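Local coordinates for protein unsaturated glucuronyl hydrolase (Streptococcus agalactiae, PDB 2ZZR) that hydrolyses unsaturated chondroitin, hyaluronan and heparin disaccharides, releasing the unsaturated uronic acid by cleaving either (1->3) or (1->4) glycosidic bonds, at residues 66-71 and 375-380; 105-110 and 146-151; 115-120 and 172-177; 122-127 and 182-187. One frame throughout, in Å; residues are numbered along the deposited sequence.

Interaction 1. Residues 66-71 and 375-380; sequences TEWTNG and NIWGDY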
loop_
_atom_site.group_PDB
_atom_site.type_symbol
_atom_site.label_atom_id
_atom_site.label_comp_id
_atom_site.label_asym_id
_atom_site.label_seq_id
_atom_site.Cartn_x
_atom_site.Cartn_y
_atom_site.Cartn_z
ATOM N N THR A 66 14.666 -4.075 10.954
ATOM C CA THR A 66 14.968 -2.661 11.201
ATOM C C THR A 66 14.576 -1.732 10.045
ATOM O O THR A 66 14.881 -0.542 10.080
ATOM C CB THR A 66 16.476 -2.447 11.503
ATOM O OG1 THR A 66 17.246 -2.883 10.381
ATOM C CG2 THR A 66 16.908 -3.211 12.760
ATOM N N GLU A 67 13.904 -2.264 9.028
ATOM C CA GLU A 67 13.445 -1.435 7.906
ATOM C C GLU A 67 11.968 -1.052 8.038
ATOM O O GLU A 67 11.338 -1.350 9.049
ATOM C CB GLU A 67 13.718 -2.123 6.562
ATOM C CG GLU A 67 14.987 -1.627 5.839
ATOM C CD GLU A 67 14.857 -0.229 5.261
ATOM O OE1 GLU A 67 13.852 0.456 5.543
ATOM O OE2 GLU A 67 15.781 0.192 4.525
ATOM N N TRP A 68 11.430 -0.367 7.028
ATOM C CA TRP A 68 10.003 -0.021 7.005
ATOM C C TRP A 68 9.174 -1.109 6.322
ATOM O O TRP A 68 7.943 -1.035 6.301
ATOM C CB TRP A 68 9.763 1.334 6.309
ATOM C CG TRP A 68 9.993 1.356 4.811
ATOM C CD1 TRP A 68 11.184 1.559 4.167
ATOM C CD2 TRP A 68 9.006 1.192 3.780
ATOM N NE1 TRP A 68 11.001 1.525 2.807
ATOM C CE2 TRP A 68 9.675 1.300 2.539
ATOM C CE3 TRP A 68 7.621 0.958 3.786
ATOM C CZ2 TRP A 68 9.010 1.175 1.308
ATOM C CZ3 TRP A 68 6.954 0.838 2.561
ATOM C CH2 TRP A 68 7.653 0.950 1.338
ATOM N N THR A 69 9.867 -2.118 5.798
ATOM C CA THR A 69 9.299 -3.081 4.851
ATOM C C THR A 69 9.127 -4.499 5.410
ATOM O O THR A 69 8.575 -5.368 4.726
ATOM C CB THR A 69 10.196 -3.201 3.611
ATOM O OG1 THR A 69 11.562 -3.373 4.021
ATOM C CG2 THR A 69 10.087 -1.961 2.737
ATOM N N ASN A 70 9.609 -4.738 6.628
ATOM C CA ASN A 70 9.634 -6.107 7.179
ATOM C C ASN A 70 8.261 -6.772 7.284
ATOM O O ASN A 70 8.143 -7.983 7.079
ATOM C CB ASN A 70 10.314 -6.141 8.539
ATOM C CG ASN A 70 11.746 -5.677 8.472
ATOM O OD1 ASN A 70 12.674 -6.486 8.346
ATOM N ND2 ASN A 70 11.937 -4.371 8.532
ATOM N N GLY A 71 7.245 -5.973 7.593
ATOM C CA GLY A 71 5.865 -6.457 7.745
ATOM C C GLY A 71 5.264 -7.055 6.486
ATOM O O GLY A 71 4.381 -7.914 6.575
ATOM N N ASN A 375 10.131 -5.898 -5.402
ATOM C CA ASN A 375 10.144 -5.315 -4.065
ATOM C C ASN A 375 9.073 -5.959 -3.193
ATOM O O ASN A 375 8.112 -6.551 -3.705
ATOM C CB ASN A 375 10.078 -3.774 -4.086
ATOM C CG ASN A 375 8.874 -3.231 -4.849
ATOM O OD1 ASN A 375 9.013 -2.442 -5.791
ATOM N ND2 ASN A 375 7.689 -3.632 -4.433
ATOM N N ILE A 376 9.263 -5.875 -1.884
ATOM C CA ILE A 376 8.466 -6.695 -0.973
ATOM C C ILE A 376 7.026 -6.194 -0.804
ATOM O O ILE A 376 6.114 -7.000 -0.594
ATOM C CB ILE A 376 9.189 -6.942 0.380
ATOM C CG1 ILE A 376 8.514 -8.068 1.185
ATOM C CG2 ILE A 376 9.334 -5.641 1.190
ATOM C CD1 ILE A 376 8.441 -9.413 0.433
ATOM N N TRP A 377 6.815 -4.882 -0.911
ATOM C CA TRP A 377 5.435 -4.362 -0.862
ATOM C C TRP A 377 4.666 -4.698 -2.149
ATOM O O TRP A 377 3.472 -4.996 -2.107
ATOM C CB TRP A 377 5.394 -2.853 -0.550
ATOM C CG TRP A 377 6.141 -2.024 -1.539
ATOM C CD1 TRP A 377 5.631 -1.394 -2.639
ATOM C CD2 TRP A 377 7.544 -1.740 -1.523
ATOM N NE1 TRP A 377 6.639 -0.733 -3.315
ATOM C CE2 TRP A 377 7.820 -0.929 -2.647
ATOM C CE3 TRP A 377 8.598 -2.095 -0.666
ATOM C CZ2 TRP A 377 9.107 -0.464 -2.939
ATOM C CZ3 TRP A 377 9.877 -1.635 -0.959
ATOM C CH2 TRP A 377 10.118 -0.835 -2.089
ATOM N N GLY A 378 5.358 -4.668 -3.287
ATOM C CA GLY A 378 4.772 -5.095 -4.558
ATOM C C GLY A 378 4.382 -6.561 -4.506
ATOM O O GLY A 378 3.296 -6.935 -4.951
ATOM N N ASP A 379 5.260 -7.390 -3.942
ATOM C CA ASP A 379 4.948 -8.808 -3.726
ATOM C C ASP A 379 3.720 -8.959 -2.841
ATOM O O ASP A 379 2.803 -9.726 -3.161
ATOM C CB ASP A 379 6.120 -9.523 -3.057
ATOM C CG ASP A 379 7.276 -9.782 -4.004
ATOM O OD1 ASP A 379 7.214 -9.377 -5.187
ATOM O OD2 ASP A 379 8.259 -10.408 -3.549
ATOM N N TYR A 380 3.716 -8.216 -1.734
ATOM C CA TYR A 380 2.621 -8.270 -0.785
ATOM C C TYR A 380 1.277 -7.872 -1.426
ATOM O O TYR A 380 0.291 -8.613 -1.310
ATOM C CB TYR A 380 2.882 -7.437 0.493
ATOM C CG TYR A 380 1.618 -7.429 1.307
ATOM C CD1 TYR A 380 0.696 -6.397 1.169
ATOM C CD2 TYR A 380 1.283 -8.516 2.117
ATOM C CE1 TYR A 380 -0.507 -6.416 1.847
ATOM C CE2 TYR A 380 0.074 -8.544 2.810
ATOM C CZ TYR A 380 -0.817 -7.489 2.657
ATOM O OH TYR A 380 -2.024 -7.479 3.304
#
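Trp68 and Thr69 meet Ile376 and Trp377 inside the alpha/alpha barrel of this family 88 glycoside hydrolase, where the run into helix 70-84 packs against the first turn of helix 376-390. The aromatic part is a pair of indoles. CZ2 and CH2 of Trp68 lie over one face of Trp377, with CZ2 of Trp68 3.7 Å from CZ3 of Trp377; it is an oblique pair, planes inclined at 34° and six-membered ring centroids 5.0 Å apart. A chi1 of 59° sets the Trp377 indole between its own backbone N and carbonyl carbon, turned to the other segment. Beyond the pair, Trp377 lies next to Arg246 and Trp68 next to Asp114, both probable substrate-binding residues, so the indoles probably help to line the substrate site. The polar end of Trp68, NE1, is hydrogen-bonded to the hydroxyl of Tyr363. The aliphatic part is carried by Thr69. Its CG2 sits over the centre of the Trp68 ring, on the same side of that ring as Trp377, whose CZ3 it reaches at 3.7 Å. Beside it, CB of Thr69 touches CG2 of Ile376 at 3.5 Å.

Interaction 2. Residues 105-110 and 146-151; sequences NNRIAL and LMERYQ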
loop_
_atom_site.group_PDB
_atom_site.type_symbol
_atom_site.label_atom_id
_atom_site.label_comp_id
_atom_site.label_asym_id
_atom_site.label_seq_id
_atom_site.Cartn_x
_atom_site.Cartn_y
_atom_site.Cartn_z
ATOM N N ASN A 105 8.724 -3.119 21.885
ATOM C CA ASN A 105 9.093 -3.121 23.301
ATOM C C ASN A 105 10.387 -2.354 23.539
ATOM O O ASN A 105 10.506 -1.599 24.508
ATOM C CB ASN A 105 9.208 -4.553 23.830
ATOM C CG ASN A 105 7.866 -5.138 24.227
ATOM O OD1 ASN A 105 6.874 -4.416 24.351
ATOM N ND2 ASN A 105 7.830 -6.449 24.449
ATOM N N ASN A 106 11.334 -2.534 22.625
ATOM C CA ASN A 106 12.646 -1.908 22.710
ATOM C C ASN A 106 12.805 -0.663 21.843
ATOM O O ASN A 106 13.902 -0.104 21.753
ATOM C CB ASN A 106 13.716 -2.939 22.374
ATOM C CG ASN A 106 13.871 -3.971 23.460
ATOM O OD1 ASN A 106 14.275 -3.650 24.579
ATOM N ND2 ASN A 106 13.534 -5.218 23.150
ATOM N N ARG A 107 11.711 -0.238 21.209
ATOM C CA ARG A 107 11.684 0.988 20.398
ATOM C C ARG A 107 12.853 1.062 19.401
ATOM O O ARG A 107 13.546 2.083 19.293
ATOM C CB ARG A 107 11.630 2.229 21.300
ATOM C CG ARG A 107 10.387 2.297 22.199
ATOM C CD ARG A 107 10.449 3.461 23.189
ATOM N NE ARG A 107 10.498 4.764 22.522
ATOM C CZ ARG A 107 9.430 5.474 22.161
ATOM N NH1 ARG A 107 8.203 5.017 22.397
ATOM N NH2 ARG A 107 9.591 6.650 21.561
ATOM N N ILE A 108 13.057 -0.035 18.678
ATOM C CA ILE A 108 14.140 -0.156 17.708
ATOM C C ILE A 108 13.682 0.267 16.317
ATOM O O ILE A 108 12.762 -0.331 15.752
ATOM C CB ILE A 108 14.681 -1.607 17.648
ATOM C CG1 ILE A 108 15.252 -2.018 19.008
ATOM C CG2 ILE A 108 15.731 -1.757 16.531
ATOM C CD1 ILE A 108 15.427 -3.517 19.173
ATOM N N ALA A 109 14.337 1.296 15.772
ATOM C CA ALA A 109 14.118 1.759 14.400
ATOM C C ALA A 109 12.648 2.076 14.082
ATOM O O ALA A 109 12.122 1.659 13.046
ATOM C CB ALA A 109 14.689 0.742 13.393
ATOM N N LEU A 110 11.998 2.818 14.973
ATOM C CA LEU A 110 10.572 3.120 14.807
ATOM C C LEU A 110 10.215 4.612 14.875
ATOM O O LEU A 110 9.053 4.968 15.088
ATOM C CB LEU A 110 9.736 2.308 15.807
ATOM C CG LEU A 110 9.701 0.786 15.611
ATOM C CD1 LEU A 110 8.948 0.122 16.755
ATOM C CD2 LEU A 110 9.080 0.393 14.264
ATOM N N LEU A 146 2.993 5.298 16.824
ATOM C CA LEU A 146 2.592 6.147 15.705
ATOM C C LEU A 146 1.978 7.474 16.172
ATOM O O LEU A 146 2.256 8.530 15.600
ATOM C CB LEU A 146 1.626 5.397 14.780
ATOM C CG LEU A 146 1.206 6.124 13.498
ATOM C CD1 LEU A 146 2.419 6.506 12.649
ATOM C CD2 LEU A 146 0.214 5.283 12.709
ATOM N N MET A 147 1.153 7.408 17.215
ATOM C CA MET A 147 0.503 8.591 17.788
ATOM C C MET A 147 1.505 9.662 18.249
ATOM O O MET A 147 1.181 10.852 18.249
ATOM C CB MET A 147 -0.411 8.185 18.953
ATOM C CG MET A 147 -1.657 7.401 18.521
ATOM S SD MET A 147 -2.889 8.444 17.716
ATOM C CE MET A 147 -3.676 9.168 19.154
ATOM N N GLU A 148 2.711 9.229 18.617
ATOM C CA GLU A 148 3.772 10.135 19.101
ATOM C C GLU A 148 4.162 11.198 18.070
ATOM O O GLU A 148 4.685 12.259 18.433
ATOM C CB GLU A 148 5.026 9.351 19.504
ATOM C CG GLU A 148 4.884 8.441 20.716
ATOM C CD GLU A 148 6.113 7.573 20.947
ATOM O OE1 GLU A 148 7.147 7.779 20.265
ATOM O OE2 GLU A 148 6.044 6.671 21.809
ATOM N N ARG A 149 3.923 10.912 16.789
ATOM C CA ARG A 149 4.301 11.838 15.719
ATOM C C ARG A 149 3.186 12.800 15.292
ATOM O O ARG A 149 3.375 13.613 14.389
ATOM C CB ARG A 149 4.873 11.080 14.512
ATOM C CG ARG A 149 6.071 10.208 14.861
ATOM C CD ARG A 149 6.856 9.793 13.620
ATOM N NE ARG A 149 7.623 10.902 13.041
ATOM C CZ ARG A 149 8.788 11.347 13.513
ATOM N NH1 ARG A 149 9.347 10.785 14.581
ATOM N NH2 ARG A 149 9.397 12.365 12.915
ATOM N N TYR A 150 2.029 12.714 15.953
ATOM C CA TYR A 150 0.904 13.585 15.628
ATOM C C TYR A 150 1.193 15.040 15.988
ATOM O O TYR A 150 1.651 15.330 17.091
ATOM C CB TYR A 150 -0.374 13.128 16.339
ATOM C CG TYR A 150 -1.569 14.015 16.048
ATOM C CD1 TYR A 150 -2.125 14.821 17.047
ATOM C CD2 TYR A 150 -2.137 14.054 14.778
ATOM C CE1 TYR A 150 -3.223 15.641 16.781
ATOM C CE2 TYR A 150 -3.234 14.865 14.504
ATOM C CZ TYR A 150 -3.770 15.654 15.511
ATOM O OH TYR A 150 -4.849 16.453 15.232
ATOM N N GLN A 151 0.903 15.932 15.046
ATOM C CA GLN A 151 1.042 17.368 15.243
ATOM C C GLN A 151 -0.321 18.061 15.252
ATOM O O GLN A 151 -1.017 18.083 14.237
ATOM C CB GLN A 151 1.934 17.968 14.150
ATOM C CG GLN A 151 3.366 17.422 14.130
ATOM C CD GLN A 151 4.197 17.813 15.354
ATOM O OE1 GLN A 151 5.307 17.315 15.544
ATOM N NE2 GLN A 151 3.659 18.700 16.191
#
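Arg107 and Glu148 face each other from two sharp bends in the backbone. Arg107 lies just past the end of helix 87-105, with positive phi in a Schellman motif, while Glu148 is the second residue of a type I turn, Met147 to Tyr150, that carries the chain out of helix 133-147 toward strand 150-151. The side chains then approach from opposite directions. Glu148 is extended beyond CG; Arg107 is bent at chi3 (62°), which swings its guanidinium round to present the NH1 and NH2 end. The result is an end-on bidentate salt bridge. NH1 of Arg107 lies 2.8 Å from OE2 of Glu148, almost straight at 172° and on the syn lone pair; NH2 of Arg107 reaches OE1 of Glu148 at 3.0 Å, also from the syn side but somewhat out of the carboxylate plane. Guanidinium and carboxylate are nearly coplanar, 24° apart. OE1 of Glu148 is shared with Lys145, whose amine also bonds the carbonyl of Leu110. Two cations around one carboxylate would tend to keep it ionised, and this exposed ion pair, far from the annotated sites, ties the ends of two helices together through charge.

Interaction 3. Residues 115-120 and 172-177; sequences LGFLYT and IIDCLL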
loop_
_atom_site.group_PDB
_atom_site.type_symbol
_atom_site.label_atom_id
_atom_site.label_comp_id
_atom_site.label_asym_id
_atom_site.label_seq_id
_atom_site.Cartn_x
_atom_site.Cartn_y
_atom_site.Cartn_z
ATOM N N LEU A 115 4.622 2.711 10.959
ATOM C CA LEU A 115 4.205 1.710 11.953
ATOM C C LEU A 115 3.111 0.780 11.417
ATOM O O LEU A 115 3.076 -0.409 11.750
ATOM C CB LEU A 115 3.740 2.391 13.250
ATOM C CG LEU A 115 4.780 2.770 14.320
ATOM C CD1 LEU A 115 5.451 1.533 14.909
ATOM C CD2 LEU A 115 5.827 3.733 13.781
ATOM N N GLY A 116 2.233 1.328 10.580
ATOM C CA GLY A 116 1.158 0.556 9.963
ATOM C C GLY A 116 1.667 -0.449 8.948
ATOM O O GLY A 116 1.295 -1.621 8.994
ATOM N N PHE A 117 2.526 -0.009 8.031
ATOM C CA PHE A 117 3.159 -0.935 7.085
ATOM C C PHE A 117 3.848 -2.087 7.817
ATOM O O PHE A 117 3.819 -3.231 7.357
ATOM C CB PHE A 117 4.204 -0.227 6.217
ATOM C CG PHE A 117 3.630 0.611 5.098
ATOM C CD1 PHE A 117 4.231 1.817 4.752
ATOM C CD2 PHE A 117 2.523 0.185 4.369
ATOM C CE1 PHE A 117 3.726 2.595 3.709
ATOM C CE2 PHE A 117 2.012 0.958 3.321
ATOM C CZ PHE A 117 2.619 2.160 2.991
ATOM N N LEU A 118 4.478 -1.772 8.945
ATOM C CA LEU A 118 5.224 -2.764 9.709
ATOM C C LEU A 118 4.326 -3.710 10.493
ATOM O O LEU A 118 4.512 -4.930 10.439
ATOM C CB LEU A 118 6.220 -2.076 10.651
ATOM C CG LEU A 118 7.491 -1.556 9.973
ATOM C CD1 LEU A 118 8.277 -0.667 10.916
ATOM C CD2 LEU A 118 8.367 -2.701 9.447
ATOM N N TYR A 119 3.353 -3.149 11.207
ATOM C CA TYR A 119 2.583 -3.914 12.192
ATOM C C TYR A 119 1.248 -4.453 11.704
ATOM O O TYR A 119 0.762 -5.453 12.225
ATOM C CB TYR A 119 2.442 -3.130 13.500
ATOM C CG TYR A 119 3.752 -3.149 14.260
ATOM C CD1 TYR A 119 3.979 -4.083 15.272
ATOM C CD2 TYR A 119 4.791 -2.279 13.920
ATOM C CE1 TYR A 119 5.194 -4.128 15.943
ATOM C CE2 TYR A 119 6.013 -2.321 14.584
ATOM C CZ TYR A 119 6.208 -3.246 15.592
ATOM O OH TYR A 119 7.418 -3.305 16.249
ATOM N N THR A 120 0.658 -3.801 10.706
ATOM C CA THR A 120 -0.647 -4.247 10.193
ATOM C C THR A 120 -0.619 -5.623 9.483
ATOM O O THR A 120 -1.405 -6.508 9.849
ATOM C CB THR A 120 -1.325 -3.169 9.313
ATOM O OG1 THR A 120 -1.520 -1.980 10.096
ATOM C CG2 THR A 120 -2.678 -3.680 8.791
ATOM N N ILE A 172 3.614 12.603 4.436
ATOM C CA ILE A 172 3.880 11.915 3.179
ATOM C C ILE A 172 2.632 11.094 2.847
ATOM O O ILE A 172 1.946 10.623 3.752
ATOM C CB ILE A 172 5.170 11.051 3.270
ATOM C CG1 ILE A 172 6.386 11.970 3.507
ATOM C CG2 ILE A 172 5.370 10.203 2.009
ATOM C CD1 ILE A 172 7.696 11.241 3.748
ATOM N N ILE A 173 2.320 10.966 1.561
ATOM C CA ILE A 173 1.041 10.381 1.143
ATOM C C ILE A 173 0.861 8.923 1.584
ATOM O O ILE A 173 -0.272 8.473 1.818
ATOM C CB ILE A 173 0.802 10.523 -0.387
ATOM C CG1 ILE A 173 -0.660 10.184 -0.727
ATOM C CG2 ILE A 173 1.829 9.709 -1.188
ATOM C CD1 ILE A 173 -1.097 10.585 -2.118
ATOM N N ASP A 174 1.968 8.193 1.720
ATOM C CA ASP A 174 1.861 6.787 2.136
ATOM C C ASP A 174 1.347 6.628 3.571
ATOM O O ASP A 174 0.948 5.535 3.979
ATOM C CB ASP A 174 3.167 6.012 1.888
ATOM C CG ASP A 174 4.301 6.417 2.817
ATOM O OD1 ASP A 174 5.340 5.731 2.772
ATOM O OD2 ASP A 174 4.185 7.395 3.590
ATOM N N CYS A 175 1.324 7.724 4.330
ATOM C CA CYS A 175 0.791 7.678 5.689
ATOM C C CYS A 175 -0.709 7.344 5.698
ATOM O O CYS A 175 -1.247 6.911 6.719
ATOM C CB CYS A 175 1.077 8.972 6.460
ATOM S SG CYS A 175 0.954 8.767 8.255
ATOM N N LEU A 176 -1.374 7.542 4.560
ATOM C CA LEU A 176 -2.772 7.115 4.396
ATOM C C LEU A 176 -2.963 5.626 4.702
ATOM O O LEU A 176 -4.008 5.229 5.219
ATOM C CB LEU A 176 -3.283 7.430 2.988
ATOM C CG LEU A 176 -3.529 8.911 2.658
ATOM C CD1 LEU A 176 -4.046 9.032 1.243
ATOM C CD2 LEU A 176 -4.509 9.547 3.638
ATOM N N LEU A 177 -1.959 4.814 4.378
ATOM C CA LEU A 177 -2.014 3.371 4.679
ATOM C C LEU A 177 -1.711 3.077 6.142
ATOM O O LEU A 177 -2.100 2.025 6.669
ATOM C CB LEU A 177 -1.037 2.589 3.796
ATOM C CG LEU A 177 -1.459 2.084 2.411
ATOM C CD1 LEU A 177 -2.350 0.856 2.522
ATOM C CD2 LEU A 177 -2.103 3.187 1.556
HETATM O O HOH W 1 -2.034 0.614 9.082
#
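Phe117, on the first turns of helix 115-130, reaches across to Asp174, in the turn just before the short, weakly bonded helix 175-178, and to Leu177 within that helix. Its CB leaves the backbone at an angle to the 172-177 segment, and chi1 of -77°, which places CG opposite the carbonyl carbon and beside the backbone N, carries the ring over to it. On one side of the ring CD1 of Phe117 packs against CE3 of Trp68 at 3.6 Å. One atom farther out, CE1 of Phe117 meets OD1 of Asp174 at 3.6 Å; the oxygen lies in the ring plane, so the carboxylate approaches an aromatic C-H edge, with the two planes 67° apart. On the other side CE2 of Phe117 presses on CB of Leu177 at 3.5 Å. The tip, CZ of Phe117, lies 3.8 Å from that same CB of Leu177. Asp174 is probably the proton donor of the active site. Its OD2 is hydrogen-bonded to NE2 of His113 and its OD1 lies close to OD1 of Asp114, the probable nucleophile, so Phe117 borders what is probably the catalytic pair. A water bridges OG1 of Thr120 and the carbonyl O of Leu177, 2.8 Å from each atom, donating to the carbonyl. Around this, Phe72 of helix 70-84 and Trp250 of helix 245-262 also meet the Phe117 ring, while the Asp174 segment emerges from strand 170-172 of the small antiparallel sheet.

Interaction 4. Residues 122-127 and 182-187; sequences SCTAEY and LFFAYE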
loop_
_atom_site.group_PDB
_atom_site.type_symbol
_atom_site.label_atom_id
_atom_site.label_comp_id
_atom_site.label_asym_id
_atom_site.label_seq_id
_atom_site.Cartn_x
_atom_site.Cartn_y
_atom_site.Cartn_z
ATOM N N SER A 122 1.578 -7.882 9.694
ATOM C CA SER A 122 2.278 -8.866 10.516
ATOM C C SER A 122 1.469 -9.213 11.766
ATOM O O SER A 122 0.978 -10.342 11.915
ATOM C CB SER A 122 3.663 -8.336 10.895
ATOM O OG SER A 122 3.546 -7.144 11.657
ATOM N N CYS A 123 1.315 -8.233 12.648
ATOM C CA CYS A 123 0.686 -8.442 13.945
ATOM C C CYS A 123 -0.830 -8.337 13.873
ATOM O O CYS A 123 -1.534 -9.230 14.334
ATOM C CB CYS A 123 1.252 -7.463 14.967
ATOM S SG CYS A 123 3.035 -7.681 15.182
ATOM N N THR A 124 -1.344 -7.263 13.281
ATOM C CA THR A 124 -2.801 -7.141 13.188
ATOM C C THR A 124 -3.360 -8.293 12.349
ATOM O O THR A 124 -4.420 -8.839 12.664
ATOM C CB THR A 124 -3.248 -5.774 12.643
ATOM O OG1 THR A 124 -2.508 -4.748 13.310
ATOM C CG2 THR A 124 -4.729 -5.553 12.911
ATOM N N ALA A 125 -2.623 -8.673 11.308
ATOM C CA ALA A 125 -2.963 -9.833 10.482
ATOM C C ALA A 125 -3.205 -11.077 11.329
ATOM O O ALA A 125 -4.255 -11.722 11.197
ATOM C CB ALA A 125 -1.885 -10.103 9.464
ATOM N N GLU A 126 -2.251 -11.418 12.198
ATOM C CA GLU A 126 -2.445 -12.602 13.035
ATOM C C GLU A 126 -3.656 -12.454 13.941
ATOM O O GLU A 126 -4.425 -13.405 14.105
ATOM C CB GLU A 126 -1.217 -12.987 13.859
ATOM C CG GLU A 126 -1.480 -14.336 14.557
ATOM C CD GLU A 126 -0.284 -14.955 15.234
ATOM O OE1 GLU A 126 -0.299 -16.198 15.390
ATOM O OE2 GLU A 126 0.648 -14.222 15.623
ATOM N N TYR A 127 -3.835 -11.265 14.520
ATOM C CA TYR A 127 -4.992 -11.018 15.369
ATOM C C TYR A 127 -6.315 -11.289 14.644
ATOM O O TYR A 127 -7.215 -11.904 15.217
ATOM C CB TYR A 127 -4.982 -9.612 15.973
ATOM C CG TYR A 127 -6.119 -9.412 16.953
ATOM C CD1 TYR A 127 -7.222 -8.624 16.621
ATOM C CD2 TYR A 127 -6.109 -10.048 18.199
ATOM C CE1 TYR A 127 -8.275 -8.448 17.518
ATOM C CE2 TYR A 127 -7.163 -9.883 19.102
ATOM C CZ TYR A 127 -8.240 -9.086 18.751
ATOM O OH TYR A 127 -9.284 -8.919 19.628
ATOM N N LEU A 182 -4.416 3.087 13.365
ATOM C CA LEU A 182 -5.087 3.928 14.357
ATOM C C LEU A 182 -6.590 3.665 14.434
ATOM O O LEU A 182 -7.158 3.663 15.528
ATOM C CB LEU A 182 -4.801 5.408 14.108
ATOM C CG LEU A 182 -3.316 5.771 14.109
ATOM C CD1 LEU A 182 -3.155 7.261 13.877
ATOM C CD2 LEU A 182 -2.632 5.346 15.416
ATOM N N PHE A 183 -7.230 3.431 13.287
ATOM C CA PHE A 183 -8.644 3.043 13.280
ATOM C C PHE A 183 -8.845 1.709 14.005
ATOM O O PHE A 183 -9.844 1.534 14.705
ATOM C CB PHE A 183 -9.210 2.960 11.860
ATOM C CG PHE A 183 -9.468 4.310 11.213
ATOM C CD1 PHE A 183 -8.895 4.620 9.983
ATOM C CD2 PHE A 183 -10.303 5.252 11.820
ATOM C CE1 PHE A 183 -9.138 5.852 9.365
ATOM C CE2 PHE A 183 -10.551 6.489 11.213
ATOM C CZ PHE A 183 -9.966 6.788 9.981
ATOM N N PHE A 184 -7.899 0.784 13.837
ATOM C CA PHE A 184 -7.941 -0.501 14.548
ATOM C C PHE A 184 -7.821 -0.287 16.059
ATOM O O PHE A 184 -8.608 -0.840 16.839
ATOM C CB PHE A 184 -6.841 -1.450 14.053
ATOM C CG PHE A 184 -6.756 -2.737 14.837
ATOM C CD1 PHE A 184 -7.592 -3.806 14.529
ATOM C CD2 PHE A 184 -5.857 -2.868 15.892
ATOM C CE1 PHE A 184 -7.530 -4.998 15.260
ATOM C CE2 PHE A 184 -5.787 -4.056 16.629
ATOM C CZ PHE A 184 -6.617 -5.123 16.304
ATOM N N ALA A 185 -6.842 0.518 16.470
ATOM C CA ALA A 185 -6.649 0.815 17.893
ATOM C C ALA A 185 -7.893 1.451 18.503
ATOM O O ALA A 185 -8.261 1.132 19.637
ATOM C CB ALA A 185 -5.427 1.697 18.102
ATOM N N TYR A 186 -8.552 2.327 17.747
ATOM C CA TYR A 186 -9.813 2.914 18.193
ATOM C C TYR A 186 -10.870 1.836 18.442
ATOM O O TYR A 186 -11.539 1.841 19.480
ATOM C CB TYR A 186 -10.344 3.939 17.186
ATOM C CG TYR A 186 -11.795 4.284 17.435
ATOM C CD1 TYR A 186 -12.174 5.023 18.560
ATOM C CD2 TYR A 186 -12.791 3.844 16.565
ATOM C CE1 TYR A 186 -13.511 5.325 18.801
ATOM C CE2 TYR A 186 -14.126 4.137 16.798
ATOM C CZ TYR A 186 -14.478 4.878 17.913
ATOM O OH TYR A 186 -15.803 5.172 18.132
ATOM N N GLU A 187 -11.019 0.924 17.482
ATOM C CA GLU A 187 -12.032 -0.132 17.571
ATOM C C GLU A 187 -11.790 -1.066 18.757
ATOM O O GLU A 187 -12.740 -1.517 19.402
ATOM C CB GLU A 187 -12.098 -0.923 16.264
ATOM C CG GLU A 187 -12.677 -0.109 15.109
ATOM C CD GLU A 187 -12.547 -0.793 13.761
ATOM O OE1 GLU A 187 -11.864 -1.835 13.668
ATOM O OE2 GLU A 187 -13.138 -0.281 12.787
#
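Two helices of the alpha/alpha barrel, 115-130 and 180-189, pack together where Thr124 and Tyr127, one turn apart, receive Phe184. The first helix is widened just here by a pi-type turn: its backbone probably makes i+5 hydrogen bonds from Thr124 N to Tyr119 O and from Ala125 N to Thr120 O. The main interaction is a CH-pi contact. The CG2 methyl of Thr124 stands over the centre of the Phe184 ring, 3.7 Å from the centroid and only 12° off the ring normal. That methyl is directed at the other helix because CG2 is anti to the backbone N, which puts OG1 on the other branch; the hydroxyl is hydrogen-bonded to the hydroxyl of Thr139 in helix 133-147. The same threonine thus gives its carbon to one helix and its oxygen to another, which satisfies a buried polar group. Thr139 touches Phe184 as well, so three helices converge on this ring. The edge of the Phe184 ring is met by Tyr127. The tyrosine ring is turned steeply, at 78° to Phe184, with centroids 5.8 Å apart, in an oblique approach. At the Phe184 edge, in the plane of its ring, CD1 of Tyr127 sits 3.6 Å from CZ of Phe184.

How the interactions relate
Interactions 1, 3 and 4 are buried and mostly apolar, built from aromatic rings and methyl groups, whereas interaction 2 lies on the surface and consists of one bidentate ion pair. Interactions 1 and 3 probably line the same side of the substrate site, since the Phe117 and Trp68 rings touch; interaction 3 alone holds a probable catalytic carboxylate in the contact. Helix 115-130 serves interactions 3 and 4 in successive turns, with probable backbone hydrogen bonds running from one set of residues to the next, so it passes from the site to plain helix packing. Interaction 2 joins the ends of helices 87-105 and 133-147, and its Leu110 and Leu146 pack on Leu115.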